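Local coordinates for protein mandelate racemase/muconate lactonizing enzyme/Enolase superfamily (Rhodobacter sphaeroides, PDB 2HZG) that belongs to the enolase superfamily, in which an N-terminal capping domain is joined to a TIM-barrel domain, and holds a sodium ion at three acidic residues, at residues 126-131 / 286-291; 236-241 / 263-268. All blocks are in the same frame, centred on the assembly; numbering follows the deposited sequence.

Contact 1 (126-131 / 286-291); sequences LGYSAS and PAKRVA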
loop_
_atom_site.group_PDB
_atom_site.type_symbol
_atom_site.label_atom_id
_atom_site.label_comp_id
_atom_site.label_asym_id
_atom_site.label_seq_id
_atom_site.Cartn_x
_atom_site.Cartn_y
_atom_site.Cartn_z
ATOM N N LEU A 126 19.007 -17.818 6.051
ATOM C CA LEU A 126 17.576 -17.834 6.369
ATOM C C LEU A 126 17.170 -19.008 7.231
ATOM O O LEU A 126 16.068 -19.028 7.776
ATOM C CB LEU A 126 16.729 -17.877 5.094
ATOM C CG LEU A 126 16.367 -16.596 4.359
ATOM C CD1 LEU A 126 15.424 -17.011 3.210
ATOM C CD2 LEU A 126 15.704 -15.535 5.281
ATOM N N GLY A 127 18.036 -20.008 7.331
ATOM C CA GLY A 127 17.779 -21.098 8.251
ATOM C C GLY A 127 17.487 -22.405 7.572
ATOM O O GLY A 127 17.183 -23.386 8.241
ATOM N N TYR A 128 17.600 -22.449 6.246
ATOM C CA TYR A 128 17.397 -23.721 5.558
ATOM C C TYR A 128 18.689 -24.542 5.554
ATOM O O TYR A 128 19.780 -23.980 5.511
ATOM C CB TYR A 128 16.868 -23.509 4.139
ATOM C CG TYR A 128 15.405 -23.078 4.063
ATOM C CD1 TYR A 128 14.393 -23.828 4.686
ATOM C CD2 TYR A 128 15.033 -21.939 3.336
ATOM C CE1 TYR A 128 13.053 -23.452 4.604
ATOM C CE2 TYR A 128 13.678 -21.549 3.248
ATOM C CZ TYR A 128 12.699 -22.314 3.877
ATOM O OH TYR A 128 11.379 -21.932 3.797
ATOM N N SER A 129 18.555 -25.864 5.608
ATOM C CA SER A 129 19.724 -26.748 5.627
ATOM C C SER A 129 20.148 -27.167 4.222
ATOM O O SER A 129 21.274 -27.634 4.017
ATOM C CB SER A 129 19.468 -27.990 6.501
ATOM O OG SER A 129 18.552 -28.885 5.892
ATOM N N ALA A 130 19.242 -26.988 3.260
ATOM C CA ALA A 130 19.477 -27.403 1.883
ATOM C C ALA A 130 18.700 -26.498 0.922
ATOM O O ALA A 130 17.719 -25.864 1.326
ATOM C CB ALA A 130 19.062 -28.872 1.699
ATOM N N SER A 131 19.172 -26.429 -0.326
ATOM C CA SER A 131 18.447 -25.797 -1.424
ATOM C C SER A 131 18.021 -26.872 -2.430
ATOM O O SER A 131 18.842 -27.438 -3.162
ATOM C CB SER A 131 19.297 -24.738 -2.099
ATOM O OG SER A 131 18.643 -24.190 -3.223
ATOM N N PRO A 286 10.149 -11.269 5.259
ATOM C CA PRO A 286 8.681 -11.421 5.197
ATOM C C PRO A 286 8.264 -12.603 4.331
ATOM O O PRO A 286 7.323 -13.302 4.678
ATOM C CB PRO A 286 8.209 -10.097 4.582
ATOM C CG PRO A 286 9.301 -9.133 4.949
ATOM C CD PRO A 286 10.564 -9.923 4.827
ATOM N N ALA A 287 8.981 -12.832 3.227
ATOM C CA ALA A 287 8.692 -13.953 2.353
ATOM C C ALA A 287 8.863 -15.304 3.056
ATOM O O ALA A 287 8.020 -16.178 2.935
ATOM C CB ALA A 287 9.581 -13.871 1.115
ATOM N N LYS A 288 9.969 -15.465 3.787
ATOM C CA LYS A 288 10.209 -16.648 4.603
ATOM C C LYS A 288 9.126 -16.794 5.689
ATOM O O LYS A 288 8.676 -17.902 5.998
ATOM C CB LYS A 288 11.606 -16.544 5.244
ATOM C CG LYS A 288 11.959 -17.643 6.229
ATOM C CD LYS A 288 12.071 -19.024 5.584
ATOM C CE LYS A 288 12.736 -20.042 6.564
ATOM N NZ LYS A 288 12.063 -20.029 7.903
ATOM N N ARG A 289 8.727 -15.669 6.268
ATOM C CA ARG A 289 7.634 -15.664 7.235
ATOM C C ARG A 289 6.352 -16.214 6.582
ATOM O O ARG A 289 5.676 -17.045 7.175
ATOM C CB ARG A 289 7.436 -14.258 7.798
ATOM C CG ARG A 289 6.542 -14.209 8.997
ATOM C CD ARG A 289 6.384 -12.795 9.486
ATOM N NE ARG A 289 5.333 -12.730 10.507
ATOM C CZ ARG A 289 4.766 -11.607 10.914
ATOM N NH1 ARG A 289 5.145 -10.441 10.383
ATOM N NH2 ARG A 289 3.821 -11.660 11.840
ATOM N N VAL A 290 6.063 -15.803 5.343
ATOM C CA VAL A 290 4.921 -16.378 4.586
ATOM C C VAL A 290 5.078 -17.883 4.347
ATOM O O VAL A 290 4.133 -18.665 4.566
ATOM C CB VAL A 290 4.681 -15.652 3.220
ATOM C CG1 VAL A 290 3.497 -16.306 2.442
ATOM C CG2 VAL A 290 4.428 -14.185 3.438
ATOM N N ALA A 291 6.272 -18.292 3.909
ATOM C CA ALA A 291 6.544 -19.711 3.664
ATOM C C ALA A 291 6.305 -20.596 4.900
ATOM O O ALA A 291 5.676 -21.659 4.786
ATOM C CB ALA A 291 7.967 -19.901 3.095
#
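Tyr128 OH is hydrogen-bonded to Pro318 O, and on the helix side it meets Lys288 CD at 3.5 Å and Ala291 CB at 4.0 Å. Lys288 carries most of the helix's share of the contact, its chain sliding past the phenol in the opposite direction. Its CE lies over one face of the Tyr128 ring, 3.9 Å from the centroid and 28° off the normal, a CH-pi contact. The ammonium is farther away, with NZ 5.2 Å from the same centroid, so any cation-pi attraction is weak at most. The bend at chi2 (66°) directs CD and CE over the phenol; that at chi4 (51°) then turns NZ, whose charge is met by a salt bridge to Asp292, one turn further along helix 284-297. That helix is the longer one between the sixth and seventh strands of the TIM barrel; facing it is the loop from helix 122-125 into the first barrel strand, 135-141. Gly127, at positive phi, ends the short helix in a Schellman motif. Just before it, Leu126 meets the lysine twice: its carbonyl O is 3.7 Å from Lys288 CE, and its CD2 4.2 Å from Lys288 CB.

Contact 2 (236-241 / 263-268); sequences AAHAAL and QHLMDY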
loop_
_atom_site.group_PDB
_atom_site.type_symbol
_atom_site.label_atom_id
_atom_site.label_comp_id
_atom_site.label_asym_id
_atom_site.label_seq_id
_atom_site.Cartn_x
_atom_site.Cartn_y
_atom_site.Cartn_z
ATOM N N ALA A 236 -12.969 -11.728 -0.005
ATOM C CA ALA A 236 -14.297 -12.336 -0.052
ATOM C C ALA A 236 -14.648 -12.770 -1.490
ATOM O O ALA A 236 -15.216 -13.843 -1.692
ATOM C CB ALA A 236 -15.353 -11.383 0.530
ATOM N N ALA A 237 -14.292 -11.940 -2.472
ATOM C CA ALA A 237 -14.436 -12.314 -3.888
ATOM C C ALA A 237 -13.652 -13.610 -4.212
ATOM O O ALA A 237 -14.194 -14.524 -4.854
ATOM C CB ALA A 237 -14.016 -11.174 -4.795
ATOM N N HIS A 238 -12.393 -13.686 -3.775
ATOM C CA HIS A 238 -11.563 -14.894 -3.931
ATOM C C HIS A 238 -12.232 -16.133 -3.330
ATOM O O HIS A 238 -12.314 -17.191 -3.972
ATOM C CB HIS A 238 -10.193 -14.696 -3.270
ATOM C CG HIS A 238 -9.221 -13.907 -4.087
ATOM N ND1 HIS A 238 -9.235 -12.529 -4.140
ATOM C CD2 HIS A 238 -8.175 -14.301 -4.856
ATOM C CE1 HIS A 238 -8.245 -12.110 -4.910
ATOM N NE2 HIS A 238 -7.581 -13.164 -5.348
ATOM N N ALA A 239 -12.698 -15.994 -2.086
ATOM C CA ALA A 239 -13.370 -17.075 -1.383
ATOM C C ALA A 239 -14.651 -17.493 -2.117
ATOM O O ALA A 239 -14.921 -18.680 -2.255
ATOM C CB ALA A 239 -13.690 -16.664 0.094
ATOM N N ALA A 240 -15.446 -16.524 -2.562
ATOM C CA ALA A 240 -16.667 -16.835 -3.347
ATOM C C ALA A 240 -16.339 -17.648 -4.614
ATOM O O ALA A 240 -16.981 -18.656 -4.898
ATOM C CB ALA A 240 -17.424 -15.550 -3.703
ATOM N N LEU A 241 -15.328 -17.219 -5.362
ATOM C CA LEU A 241 -14.906 -17.924 -6.568
ATOM C C LEU A 241 -14.452 -19.358 -6.268
ATOM O O LEU A 241 -14.835 -20.306 -6.971
ATOM C CB LEU A 241 -13.786 -17.149 -7.283
ATOM C CG LEU A 241 -13.457 -17.608 -8.719
ATOM C CD1 LEU A 241 -14.671 -17.444 -9.642
ATOM C CD2 LEU A 241 -12.260 -16.829 -9.271
ATOM N N GLN A 263 -0.915 -13.555 4.493
ATOM C CA GLN A 263 -1.631 -14.372 5.481
ATOM C C GLN A 263 -3.150 -14.292 5.344
ATOM O O GLN A 263 -3.840 -15.301 5.463
ATOM C CB GLN A 263 -1.241 -14.027 6.913
ATOM C CG GLN A 263 -1.731 -15.098 7.878
ATOM C CD GLN A 263 -1.491 -14.728 9.326
ATOM O OE1 GLN A 263 -0.758 -15.418 10.027
ATOM N NE2 GLN A 263 -2.096 -13.640 9.775
ATOM N N HIS A 264 -3.657 -13.085 5.113
ATOM C CA HIS A 264 -5.100 -12.891 4.930
ATOM C C HIS A 264 -5.636 -13.585 3.692
ATOM O O HIS A 264 -6.726 -14.165 3.723
ATOM C CB HIS A 264 -5.453 -11.406 4.893
ATOM C CG HIS A 264 -5.186 -10.695 6.185
ATOM N ND1 HIS A 264 -5.095 -9.323 6.275
ATOM C CD2 HIS A 264 -4.987 -11.169 7.437
ATOM C CE1 HIS A 264 -4.853 -8.981 7.529
ATOM N NE2 HIS A 264 -4.769 -10.085 8.250
ATOM N N LEU A 265 -4.883 -13.514 2.595
ATOM C CA LEU A 265 -5.254 -14.254 1.390
ATOM C C LEU A 265 -5.336 -15.749 1.661
ATOM O O LEU A 265 -6.300 -16.398 1.234
ATOM C CB LEU A 265 -4.282 -13.959 0.224
ATOM C CG LEU A 265 -4.692 -14.520 -1.142
ATOM C CD1 LEU A 265 -6.004 -13.917 -1.670
ATOM C CD2 LEU A 265 -3.542 -14.252 -2.110
ATOM N N MET A 266 -4.355 -16.301 2.380
ATOM C CA MET A 266 -4.438 -17.735 2.755
ATOM C C MET A 266 -5.612 -18.036 3.679
ATOM O O MET A 266 -6.333 -19.011 3.466
ATOM C CB MET A 266 -3.150 -18.240 3.382
ATOM C CG MET A 266 -1.970 -18.182 2.425
ATOM S SD MET A 266 -0.478 -18.897 3.138
ATOM C CE MET A 266 0.036 -17.602 4.252
ATOM N N ASP A 267 -5.808 -17.186 4.683
ATOM C CA ASP A 267 -6.844 -17.442 5.685
ATOM C C ASP A 267 -8.276 -17.123 5.256
ATOM O O ASP A 267 -9.180 -17.822 5.673
ATOM C CB ASP A 267 -6.508 -16.767 7.017
ATOM C CG ASP A 267 -5.356 -17.457 7.725
ATOM O OD1 ASP A 267 -5.074 -18.632 7.413
ATOM O OD2 ASP A 267 -4.702 -16.815 8.556
ATOM N N TYR A 268 -8.477 -16.082 4.446
ATOM C CA TYR A 268 -9.817 -15.694 4.019
ATOM C C TYR A 268 -10.094 -15.916 2.514
ATOM O O TYR A 268 -11.245 -15.975 2.098
ATOM C CB TYR A 268 -10.071 -14.237 4.399
ATOM C CG TYR A 268 -9.888 -14.003 5.888
ATOM C CD1 TYR A 268 -10.852 -14.440 6.796
ATOM C CD2 TYR A 268 -8.749 -13.368 6.387
ATOM C CE1 TYR A 268 -10.697 -14.255 8.159
ATOM C CE2 TYR A 268 -8.578 -13.167 7.766
ATOM C CZ TYR A 268 -9.576 -13.617 8.638
ATOM O OH TYR A 268 -9.460 -13.445 10.002
#
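The imidazole of His238 takes Leu265 CD1 over the centre of one face; this methyl is 4.0 Å from the ring centroid and 13° off the normal, a CH-pi contact. At the rim of the ring, ND1 is hydrogen-bonded to Ala234 O, in the residue just before helix 235-242, which fixes the rotation of the imidazole, and the ring also pairs edge-to-face with Phe230. The second aromatic ring, that of Tyr268, carries Asp267 CB off-centre over one face and stacks with Tyr268 of the second subunit. Leu265 reaches the histidine because its CG stands anti to the backbone N (chi1 -171°), sending the branch across to helix 235-242. Beside this pair the backbones draw together at Ala239 and Tyr268, whose CA atoms are 6.6 Å apart. Ala239 CB lies 3.2 Å from Tyr268 O, a tight approach at the last turn of helix 259-268. The two helices follow the fourth and fifth strands of the TIM barrel and are neighbours on its outside. No hydrogen bond joins the segments: they meet through van der Waals and CH-pi contacts, one a methyl against a carbonyl oxygen, with the histidine's ND1 already taken by Ala234 O.

Overall arrangement
Both contacts involve the outer helices of the TIM-barrel domain, their centres about 24 Å apart; in contact 1 the helix's partner is a loop. In chain order the segments run 126-131, 236-241, 263-268, 286-291, so contact 2 falls wholly between the two halves of contact 1. Helices 235-242, 259-268 and 284-297 follow successive strands of the eight-stranded parallel sheet, and the two contacts meet directly where Val290 CG1 packs 4.1 Å from Met266 CE. Of the sodium ligands, Asp199 and Glu227 end strands 195-199 and 225-227, and Glu254 follows strand 249-252. The helices of contact 2 come after the latter two strands, while its outer side meets the second subunit.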